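Long-range contact in putative PAS/PAC sensor protein (Nakamurella multipartita DSM 44233, PDB 6HMJ), which senses blue light through a flavin-binding light-oxygen-voltage domain and probably binds RNA to regulate translation: residues I300-I314 with F324-G336. Numbering follows the deposited sequence.
Sequences IRSAIANGDAVTTLI and FWNEFHLSPVRNG. With FMN (flavin mononucleotide), chain E.
The Phe328 ring lies between Thr312 and the flavin. Thr312 CB sits over one face, 4.1 Å from the ring centroid, in a CH-pi contact. The isoalloxazine's pyrimidine and central rings lie against the opposite face, offset toward the rim, with FMN C10 3.4 Å from Phe328 CZ. At the ring edge, Ile314 CG2 comes to 3.6 Å from Phe328 CE2, and Ile300 CD1 approaches near Phe328 CZ. Phe328 CG stands between its backbone N and carbonyl carbon (chi1 69°), which turns the ring alongside Thr312. With an alanine here, the flavin would probably lose its aromatic cover on this side, and a gap would open beside Thr312. Leu330 runs beside Val310, and Leu330 CD2 faces the flavin's dimethylbenzene end. Ile300 CG2 packs on Leu330 CD1, tying helix to sheet. Asn326 ND2, hydrogen-bonded to Asn316, is 3.0 Å from FMN O4. On the other sheet face, Leu313 CG packs obliquely on the Trp325 ring, and Glu327 salt-bridges Arg353. Six backbone hydrogen bonds join the strands, the straightest Leu330 N to Val310 O (172°). Helix, beside the ribityl-phosphate chain, and hairpin, against the isoalloxazine, form part of the flavin pocket of a light-oxygen-voltage domain with the PAS fold.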
ATOM      1  N   ILE A 300       1.266 -36.504 -20.505  1.00 60.20           N
ATOM      2  CA  ILE A 300       1.511 -37.355 -19.346  1.00 58.70           C
ATOM      3  C   ILE A 300       1.427 -38.825 -19.742  1.00 60.66           C
ATOM      4  O   ILE A 300       2.312 -39.624 -19.413  1.00 60.76           O
ATOM      5  CB  ILE A 300       0.518 -37.013 -18.221  1.00 55.78           C
ATOM      6  CG1 ILE A 300       0.655 -35.538 -17.821  1.00 54.90           C
ATOM      7  CG2 ILE A 300       0.749 -37.911 -17.020  1.00 54.30           C
ATOM      8  CD1 ILE A 300      -0.486 -35.016 -16.966  1.00 52.61           C
ATOM      9  N   ARG A 301       0.360 -39.202 -20.452  1.00 61.80           N
ATOM     10  CA  ARG A 301       0.209 -40.579 -20.912  1.00 61.92           C
ATOM     11  C   ARG A 301       1.438 -41.046 -21.680  1.00 63.46           C
ATOM     12  O   ARG A 301       1.960 -42.139 -21.436  1.00 64.07           O
ATOM     13  CB  ARG A 301      -1.042 -40.693 -21.788  1.00 64.09           C
ATOM     14  CG  ARG A 301      -2.338 -40.828 -21.009  1.00 63.40           C
ATOM     15  CD  ARG A 301      -3.506 -41.242 -21.899  1.00 65.18           C
ATOM     16  NE  ARG A 301      -4.232 -40.079 -22.417  1.00 66.74           N
ATOM     17  CZ  ARG A 301      -4.066 -39.539 -23.622  1.00 69.92           C
ATOM     18  NH1 ARG A 301      -3.192 -40.045 -24.483  1.00 71.68           N
ATOM     19  NH2 ARG A 301      -4.787 -38.480 -23.968  1.00 71.21           N
ATOM     20  N   SER A 302       1.923 -40.220 -22.608  1.00 66.54           N
ATOM     21  CA  SER A 302       3.056 -40.625 -23.431  1.00 69.70           C
ATOM     22  C   SER A 302       4.308 -40.821 -22.584  1.00 68.93           C
ATOM     23  O   SER A 302       5.034 -41.808 -22.755  1.00 70.24           O
ATOM     24  CB  SER A 302       3.303 -39.584 -24.524  1.00 72.86           C
ATOM     25  OG  SER A 302       4.052 -40.134 -25.592  1.00 78.46           O
ATOM     26  N   ALA A 303       4.574 -39.892 -21.662  1.00 65.03           N
ATOM     27  CA  ALA A 303       5.733 -40.026 -20.787  1.00 63.48           C
ATOM     28  C   ALA A 303       5.667 -41.323 -19.994  1.00 61.47           C
ATOM     29  O   ALA A 303       6.648 -42.074 -19.922  1.00 63.32           O
ATOM     30  CB  ALA A 303       5.816 -38.823 -19.844  1.00 61.63           C
ATOM     31  N   ILE A 304       4.508 -41.609 -19.399  1.00 57.77           N
ATOM     32  CA  ILE A 304       4.349 -42.827 -18.611  1.00 57.66           C
ATOM     33  C   ILE A 304       4.548 -44.054 -19.491  1.00 60.73           C
ATOM     34  O   ILE A 304       5.295 -44.975 -19.145  1.00 62.24           O
ATOM     35  CB  ILE A 304       2.972 -42.838 -17.924  1.00 56.00           C
ATOM     36  CG1 ILE A 304       2.939 -41.789 -16.810  1.00 53.94           C
ATOM     37  CG2 ILE A 304       2.658 -44.233 -17.379  1.00 56.52           C
ATOM     38  CD1 ILE A 304       1.563 -41.533 -16.238  1.00 51.68           C
ATOM     39  N   ALA A 305       3.877 -44.083 -20.645  1.00 62.47           N
ATOM     40  CA  ALA A 305       3.959 -45.243 -21.524  1.00 64.40           C
ATOM     41  C   ALA A 305       5.393 -45.539 -21.937  1.00 65.98           C
ATOM     42  O   ALA A 305       5.729 -46.693 -22.226  1.00 67.23           O
ATOM     43  CB  ALA A 305       3.093 -45.019 -22.763  1.00 65.94           C
ATOM     44  N   ASN A 306       6.248 -44.522 -21.979  1.00 67.66           N
ATOM     45  CA  ASN A 306       7.634 -44.692 -22.393  1.00 70.27           C
ATOM     46  C   ASN A 306       8.585 -44.917 -21.223  1.00 67.60           C
ATOM     47  O   ASN A 306       9.790 -45.073 -21.448  1.00 68.19           O
ATOM     48  CB  ASN A 306       8.093 -43.471 -23.195  1.00 72.76           C
ATOM     49  CG  ASN A 306       7.453 -43.405 -24.565  1.00 75.91           C
ATOM     50  OD1 ASN A 306       7.894 -44.071 -25.502  1.00 79.78           O
ATOM     51  ND2 ASN A 306       6.404 -42.601 -24.689  1.00 74.93           N
ATOM     52  N   GLY A 307       8.082 -44.943 -19.991  1.00 64.08           N
ATOM     53  CA  GLY A 307       8.951 -45.109 -18.843  1.00 63.70           C
ATOM     54  C   GLY A 307       9.857 -43.927 -18.593  1.00 63.10           C
ATOM     55  O   GLY A 307      10.933 -44.088 -18.011  1.00 64.42           O
ATOM     56  N   ASP A 308       9.449 -42.737 -19.023  1.00 61.77           N
ATOM     57  CA  ASP A 308      10.247 -41.537 -18.843  1.00 61.84           C
ATOM     58  C   ASP A 308      10.025 -40.935 -17.457  1.00 59.02           C
ATOM     59  O   ASP A 308       8.988 -41.132 -16.819  1.00 57.24           O
ATOM     60  CB  ASP A 308       9.904 -40.499 -19.913  1.00 62.73           C
ATOM     61  CG  ASP A 308      10.215 -40.981 -21.315  1.00 66.77           C
ATOM     62  OD1 ASP A 308      11.043 -41.904 -21.460  1.00 69.56           O
ATOM     63  OD2 ASP A 308       9.632 -40.431 -22.272  1.00 68.27           O
ATOM     64  N   ALA A 309      11.023 -40.186 -17.000  1.00 58.42           N
ATOM     65  CA  ALA A 309      10.901 -39.350 -15.813  1.00 56.84           C
ATOM     66  C   ALA A 309      10.574 -37.934 -16.270  1.00 56.59           C
ATOM     67  O   ALA A 309      11.303 -37.358 -17.085  1.00 59.55           O
ATOM     68  CB  ALA A 309      12.187 -39.369 -14.990  1.00 58.43           C
ATOM     69  N   VAL A 310       9.474 -37.378 -15.759  1.00 54.09           N
ATOM     70  CA  VAL A 310       9.007 -36.065 -16.178  1.00 54.26           C
ATOM     71  C   VAL A 310       8.470 -35.306 -14.975  1.00 53.03           C
ATOM     72  O   VAL A 310       8.058 -35.891 -13.971  1.00 53.11           O
ATOM     73  CB  VAL A 310       7.906 -36.150 -17.263  1.00 53.77           C
ATOM     74  CG1 VAL A 310       8.408 -36.906 -18.479  1.00 57.00           C
ATOM     75  CG2 VAL A 310       6.648 -36.803 -16.696  1.00 50.53           C
ATOM     76  N   THR A 311       8.482 -33.982 -15.095  1.00 52.05           N
ATOM     77  CA  THR A 311       7.829 -33.093 -14.146  1.00 51.57           C
ATOM     78  C   THR A 311       6.680 -32.400 -14.864  1.00 51.99           C
ATOM     79  O   THR A 311       6.852 -31.910 -15.984  1.00 53.64           O
ATOM     80  CB  THR A 311       8.805 -32.060 -13.584  1.00 51.26           C
ATOM     81  OG1 THR A 311       9.881 -32.731 -12.914  1.00 53.16           O
ATOM     82  CG2 THR A 311       8.094 -31.138 -12.600  1.00 48.94           C
ATOM     83  N   THR A 312       5.516 -32.365 -14.224  1.00 50.98           N
ATOM     84  CA  THR A 312       4.315 -31.815 -14.834  1.00 51.80           C
ATOM     85  C   THR A 312       3.729 -30.741 -13.934  1.00 52.64           C
ATOM     86  O   THR A 312       3.577 -30.951 -12.728  1.00 52.62           O
ATOM     87  CB  THR A 312       3.274 -32.910 -15.088  1.00 52.08           C
ATOM     88  OG1 THR A 312       3.688 -33.712 -16.202  1.00 54.50           O
ATOM     89  CG2 THR A 312       1.902 -32.310 -15.376  1.00 52.01           C
ATOM     90  N   LEU A 313       3.410 -29.595 -14.525  1.00 53.25           N
ATOM     91  CA  LEU A 313       2.618 -28.563 -13.869  1.00 52.34           C
ATOM     92  C   LEU A 313       1.205 -28.630 -14.431  1.00 52.34           C
ATOM     93  O   LEU A 313       1.020 -28.658 -15.653  1.00 52.76           O
ATOM     94  CB  LEU A 313       3.224 -27.177 -14.092  1.00 53.00           C
ATOM     95  CG  LEU A 313       2.486 -26.003 -13.449  1.00 53.19           C
ATOM     96  CD1 LEU A 313       2.478 -26.140 -11.930  1.00 52.15           C
ATOM     97  CD2 LEU A 313       3.104 -24.676 -13.869  1.00 54.82           C
ATOM     98  N   ILE A 314       0.213 -28.682 -13.544  1.00 51.59           N
ATOM     99  CA  ILE A 314      -1.168 -28.868 -13.966  1.00 53.49           C
ATOM    100  C   ILE A 314      -2.088 -28.263 -12.919  1.00 54.10           C
ATOM    101  O   ILE A 314      -1.755 -28.192 -11.733  1.00 52.44           O
ATOM    102  CB  ILE A 314      -1.484 -30.366 -14.202  1.00 54.96           C
ATOM    103  CG1 ILE A 314      -2.840 -30.528 -14.892  1.00 54.86           C
ATOM    104  CG2 ILE A 314      -1.449 -31.137 -12.886  1.00 55.40           C
ATOM    105  CD1 ILE A 314      -3.103 -31.934 -15.396  1.00 53.18           C
ATOM    106  N   PHE A 324      -5.628 -25.443  -7.094  1.00 48.33           N
ATOM    107  CA  PHE A 324      -4.238 -25.173  -6.762  1.00 48.45           C
ATOM    108  C   PHE A 324      -3.378 -25.646  -7.923  1.00 48.81           C
ATOM    109  O   PHE A 324      -3.767 -26.544  -8.672  1.00 50.16           O
ATOM    110  CB  PHE A 324      -3.824 -25.859  -5.454  1.00 48.68           C
ATOM    111  CG  PHE A 324      -3.800 -27.365  -5.531  1.00 49.34           C
ATOM    112  CD1 PHE A 324      -4.970 -28.101  -5.410  1.00 48.73           C
ATOM    113  CD2 PHE A 324      -2.606 -28.043  -5.714  1.00 49.92           C
ATOM    114  CE1 PHE A 324      -4.950 -29.481  -5.477  1.00 48.18           C
ATOM    115  CE2 PHE A 324      -2.581 -29.426  -5.782  1.00 49.92           C
ATOM    116  CZ  PHE A 324      -3.756 -30.144  -5.663  1.00 48.96           C
ATOM    117  N   TRP A 325      -2.215 -25.020  -8.074  1.00 48.68           N
ATOM    118  CA  TRP A 325      -1.252 -25.459  -9.073  1.00 48.94           C
ATOM    119  C   TRP A 325      -0.426 -26.603  -8.508  1.00 49.63           C
ATOM    120  O   TRP A 325       0.139 -26.494  -7.414  1.00 50.63           O
ATOM    121  CB  TRP A 325      -0.341 -24.311  -9.502  1.00 48.96           C
ATOM    122  CG  TRP A 325      -0.975 -23.371 -10.476  1.00 46.69           C
ATOM    123  CD1 TRP A 325      -1.498 -22.140 -10.211  1.00 46.74           C
ATOM    124  CD2 TRP A 325      -1.154 -23.589 -11.880  1.00 46.14           C
ATOM    125  NE1 TRP A 325      -1.991 -21.577 -11.364  1.00 47.38           N
ATOM    126  CE2 TRP A 325      -1.792 -22.448 -12.402  1.00 46.36           C
ATOM    127  CE3 TRP A 325      -0.834 -24.641 -12.745  1.00 45.82           C
ATOM    128  CZ2 TRP A 325      -2.118 -22.328 -13.751  1.00 45.68           C
ATOM    129  CZ3 TRP A 325      -1.159 -24.519 -14.082  1.00 46.23           C
ATOM    130  CH2 TRP A 325      -1.793 -23.371 -14.572  1.00 46.20           C
ATOM    131  N   ASN A 326      -0.352 -27.697  -9.260  1.00 49.04           N
ATOM    132  CA  ASN A 326       0.305 -28.924  -8.826  1.00 46.45           C
ATOM    133  C   ASN A 326       1.484 -29.185  -9.752  1.00 46.11           C
ATOM    134  O   ASN A 326       1.294 -29.526 -10.924  1.00 46.84           O
ATOM    135  CB  ASN A 326      -0.682 -30.094  -8.847  1.00 47.39           C
ATOM    136  CG  ASN A 326      -0.079 -31.398  -8.333  1.00 47.17           C
ATOM    137  OD1 ASN A 326       1.135 -31.520  -8.153  1.00 47.05           O
ATOM    138  ND2 ASN A 326      -0.937 -32.385  -8.103  1.00 46.30           N
ATOM    139  N   GLU A 327       2.695 -29.015  -9.233  1.00 46.69           N
ATOM    140  CA  GLU A 327       3.901 -29.490  -9.905  1.00 49.55           C
ATOM    141  C   GLU A 327       4.252 -30.833  -9.276  1.00 50.73           C
ATOM    142  O   GLU A 327       4.768 -30.888  -8.155  1.00 50.20           O
ATOM    143  CB  GLU A 327       5.053 -28.501  -9.778  1.00 50.97           C
ATOM    144  CG  GLU A 327       6.260 -28.908 -10.619  1.00 52.71           C
ATOM    145  CD  GLU A 327       7.465 -28.028 -10.402  1.00 53.81           C
ATOM    146  OE1 GLU A 327       7.547 -26.969 -11.056  1.00 55.66           O
ATOM    147  OE2 GLU A 327       8.330 -28.396  -9.579  1.00 54.42           O
ATOM    148  N   PHE A 328       3.959 -31.917  -9.986  1.00 52.78           N
ATOM    149  CA  PHE A 328       4.251 -33.258  -9.501  1.00 52.63           C
ATOM    150  C   PHE A 328       5.240 -33.935 -10.436  1.00 53.57           C
ATOM    151  O   PHE A 328       5.077 -33.898 -11.661  1.00 55.01           O
ATOM    152  CB  PHE A 328       2.972 -34.097  -9.348  1.00 51.50           C
ATOM    153  CG  PHE A 328       2.313 -34.470 -10.644  1.00 52.59           C
ATOM    154  CD1 PHE A 328       2.727 -35.581 -11.359  1.00 54.40           C
ATOM    155  CD2 PHE A 328       1.243 -33.737 -11.121  1.00 54.50           C
ATOM    156  CE1 PHE A 328       2.108 -35.931 -12.547  1.00 56.43           C
ATOM    157  CE2 PHE A 328       0.617 -34.085 -12.305  1.00 55.71           C
ATOM    158  CZ  PHE A 328       1.050 -35.184 -13.017  1.00 56.51           C
ATOM    159  N   HIS A 329       6.264 -34.546  -9.851  1.00 52.96           N
ATOM    160  CA  HIS A 329       7.275 -35.274 -10.603  1.00 54.10           C
ATOM    161  C   HIS A 329       6.888 -36.747 -10.682  1.00 51.63           C
ATOM    162  O   HIS A 329       6.370 -37.319  -9.720  1.00 48.49           O
ATOM    163  CB  HIS A 329       8.641 -35.103  -9.934  1.00 56.90           C
ATOM    164  CG  HIS A 329       9.721 -35.958 -10.517  1.00 60.44           C
ATOM    165  ND1 HIS A 329      10.361 -36.940  -9.791  1.00 62.63           N
ATOM    166  CD2 HIS A 329      10.287 -35.972 -11.747  1.00 63.36           C
ATOM    167  CE1 HIS A 329      11.267 -37.528 -10.550  1.00 63.98           C
ATOM    168  NE2 HIS A 329      11.242 -36.960 -11.742  1.00 65.16           N
ATOM    169  N   LEU A 330       7.130 -37.351 -11.842  1.00 51.90           N
ATOM    170  CA  LEU A 330       6.819 -38.754 -12.084  1.00 51.79           C
ATOM    171  C   LEU A 330       8.131 -39.506 -12.258  1.00 53.86           C
ATOM    172  O   LEU A 330       8.897 -39.218 -13.184  1.00 55.29           O
ATOM    173  CB  LEU A 330       5.935 -38.924 -13.318  1.00 52.17           C
ATOM    174  CG  LEU A 330       4.471 -38.503 -13.176  1.00 51.42           C
ATOM    175  CD1 LEU A 330       3.802 -38.481 -14.538  1.00 51.68           C
ATOM    176  CD2 LEU A 330       3.719 -39.419 -12.231  1.00 51.79           C
ATOM    177  N   SER A 331       8.383 -40.466 -11.372  1.00 54.12           N
ATOM    178  CA  SER A 331       9.624 -41.228 -11.379  1.00 55.44           C
ATOM    179  C   SER A 331       9.310 -42.698 -11.614  1.00 54.58           C
ATOM    180  O   SER A 331       8.552 -43.294 -10.829  1.00 52.38           O
ATOM    181  CB  SER A 331      10.369 -41.042 -10.054  1.00 56.31           C
ATOM    182  OG  SER A 331      11.714 -41.469 -10.169  1.00 59.71           O
ATOM    183  N   PRO A 332       9.829 -43.322 -12.670  1.00 56.54           N
ATOM    184  CA  PRO A 332       9.521 -44.736 -12.909  1.00 57.63           C
ATOM    185  C   PRO A 332      10.364 -45.654 -12.041  1.00 59.34           C
ATOM    186  O   PRO A 332      11.524 -45.371 -11.730  1.00 61.87           O
ATOM    187  CB  PRO A 332       9.855 -44.920 -14.396  1.00 59.09           C
ATOM    188  CG  PRO A 332      10.928 -43.924 -14.653  1.00 60.21           C
ATOM    189  CD  PRO A 332      10.611 -42.737 -13.776  1.00 58.12           C
ATOM    190  N   VAL A 333       9.761 -46.776 -11.660  1.00 57.92           N
ATOM    191  CA  VAL A 333      10.418 -47.799 -10.851  1.00 61.13           C
ATOM    192  C   VAL A 333      10.469 -49.070 -11.685  1.00 64.38           C
ATOM    193  O   VAL A 333       9.424 -49.580 -12.108  1.00 64.26           O
ATOM    194  CB  VAL A 333       9.683 -48.041  -9.523  1.00 59.17           C
ATOM    195  CG1 VAL A 333      10.418 -49.078  -8.695  1.00 59.57           C
ATOM    196  CG2 VAL A 333       9.520 -46.736  -8.754  1.00 58.11           C
ATOM    197  N   ARG A 334      11.670 -49.589 -11.910  1.00 68.69           N
ATOM    198  CA  ARG A 334      11.867 -50.754 -12.761  1.00 72.39           C
ATOM    199  C   ARG A 334      12.275 -51.933 -11.889  1.00 75.02           C
ATOM    200  O   ARG A 334      13.075 -51.781 -10.961  1.00 75.24           O
ATOM    201  CB  ARG A 334      12.944 -50.472 -13.811  1.00 75.73           C
ATOM    202  CG  ARG A 334      12.662 -49.218 -14.631  1.00 76.70           C
ATOM    203  CD  ARG A 334      13.680 -48.978 -15.739  1.00 81.16           C
ATOM    204  NE  ARG A 334      13.342 -47.785 -16.517  1.00 82.56           N
ATOM    205  CZ  ARG A 334      12.701 -47.771 -17.683  1.00 84.60           C
ATOM    206  NH1 ARG A 334      12.308 -48.899 -18.261  1.00 86.56           N
ATOM    207  NH2 ARG A 334      12.458 -46.608 -18.276  1.00 84.02           N
ATOM    208  N   ASN A 335      11.726 -53.108 -12.184  1.00 76.96           N
ATOM    209  CA  ASN A 335      12.015 -54.294 -11.389  1.00 77.81           C
ATOM    210  C   ASN A 335      13.370 -54.864 -11.807  1.00 83.17           C
ATOM    211  O   ASN A 335      14.141 -54.231 -12.534  1.00 84.89           O
ATOM    212  CB  ASN A 335      10.885 -55.315 -11.525  1.00 75.48           C
ATOM    213  CG  ASN A 335      10.717 -55.825 -12.943  1.00 76.82           C
ATOM    214  OD1 ASN A 335      11.536 -55.549 -13.820  1.00 78.47           O
ATOM    215  ND2 ASN A 335       9.649 -56.582 -13.174  1.00 76.68           N
ATOM    216  N   GLY A 336      13.677 -56.078 -11.341  1.00 85.27           N
ATOM    217  CA  GLY A 336      14.984 -56.657 -11.611  1.00 88.89           C
ATOM    218  C   GLY A 336      15.263 -56.825 -13.092  1.00 91.75           C
ATOM    219  O   GLY A 336      16.387 -56.601 -13.550  1.00 94.48           O
TER
HETATM  220  N1  FMN E 400      -2.451 -36.169 -12.687  1.00 54.27           N
HETATM  221  C2  FMN E 400      -2.894 -35.051 -12.070  1.00 55.54           C
HETATM  222  O2  FMN E 400      -3.614 -34.253 -12.706  1.00 55.91           O
HETATM  223  N3  FMN E 400      -2.588 -34.760 -10.794  1.00 56.68           N
HETATM  224  C4  FMN E 400      -1.823 -35.552 -10.037  1.00 55.55           C
HETATM  225  O4  FMN E 400      -1.560 -35.248  -8.854  1.00 54.19           O
HETATM  226  C4A FMN E 400      -1.298 -36.797 -10.635  1.00 55.94           C
HETATM  227  N5  FMN E 400      -0.522 -37.651  -9.941  1.00 56.31           N
HETATM  228  C5A FMN E 400      -0.058 -38.782 -10.520  1.00 56.24           C
HETATM  229  C6  FMN E 400       0.746 -39.638  -9.773  1.00 54.91           C
HETATM  230  C7  FMN E 400       1.235 -40.808 -10.335  1.00 53.70           C
HETATM  231  C7M FMN E 400       2.099 -41.722  -9.508  1.00 53.77           C
HETATM  232  C8  FMN E 400       0.905 -41.141 -11.746  1.00 53.99           C
HETATM  233  C8M FMN E 400       1.419 -42.397 -12.398  1.00 54.53           C
HETATM  234  C9  FMN E 400       0.109 -40.286 -12.494  1.00 54.25           C
HETATM  235  C9A FMN E 400      -0.392 -39.112 -11.939  1.00 55.01           C
HETATM  236  N10 FMN E 400      -1.211 -38.220 -12.678  1.00 55.41           N
HETATM  237  C10 FMN E 400      -1.668 -37.057 -12.042  1.00 55.54           C
HETATM  238  C1' FMN E 400      -1.594 -38.432 -14.079  1.00 54.57           C
HETATM  239  C2' FMN E 400      -2.952 -39.098 -14.170  1.00 53.95           C
HETATM  240  O2' FMN E 400      -3.130 -40.038 -13.107  1.00 54.58           O
HETATM  241  C3' FMN E 400      -3.062 -39.811 -15.503  1.00 54.01           C
HETATM  242  O3' FMN E 400      -2.009 -40.783 -15.598  1.00 55.02           O
HETATM  243  C4' FMN E 400      -2.949 -38.875 -16.697  1.00 53.69           C
HETATM  244  O4' FMN E 400      -3.956 -37.865 -16.631  1.00 51.35           O
HETATM  245  C5' FMN E 400      -3.081 -39.744 -17.939  1.00 55.89           C
HETATM  246  O5' FMN E 400      -4.025 -39.217 -18.860  1.00 56.32           O
HETATM  247  P   FMN E 400      -5.490 -39.870 -18.940  1.00 54.86           P
HETATM  248  O1P FMN E 400      -6.159 -39.025 -19.992  1.00 58.79           O
HETATM  249  O2P FMN E 400      -5.223 -41.301 -19.343  1.00 56.76           O
HETATM  250  O3P FMN E 400      -6.048 -39.761 -17.542  1.00 55.61           O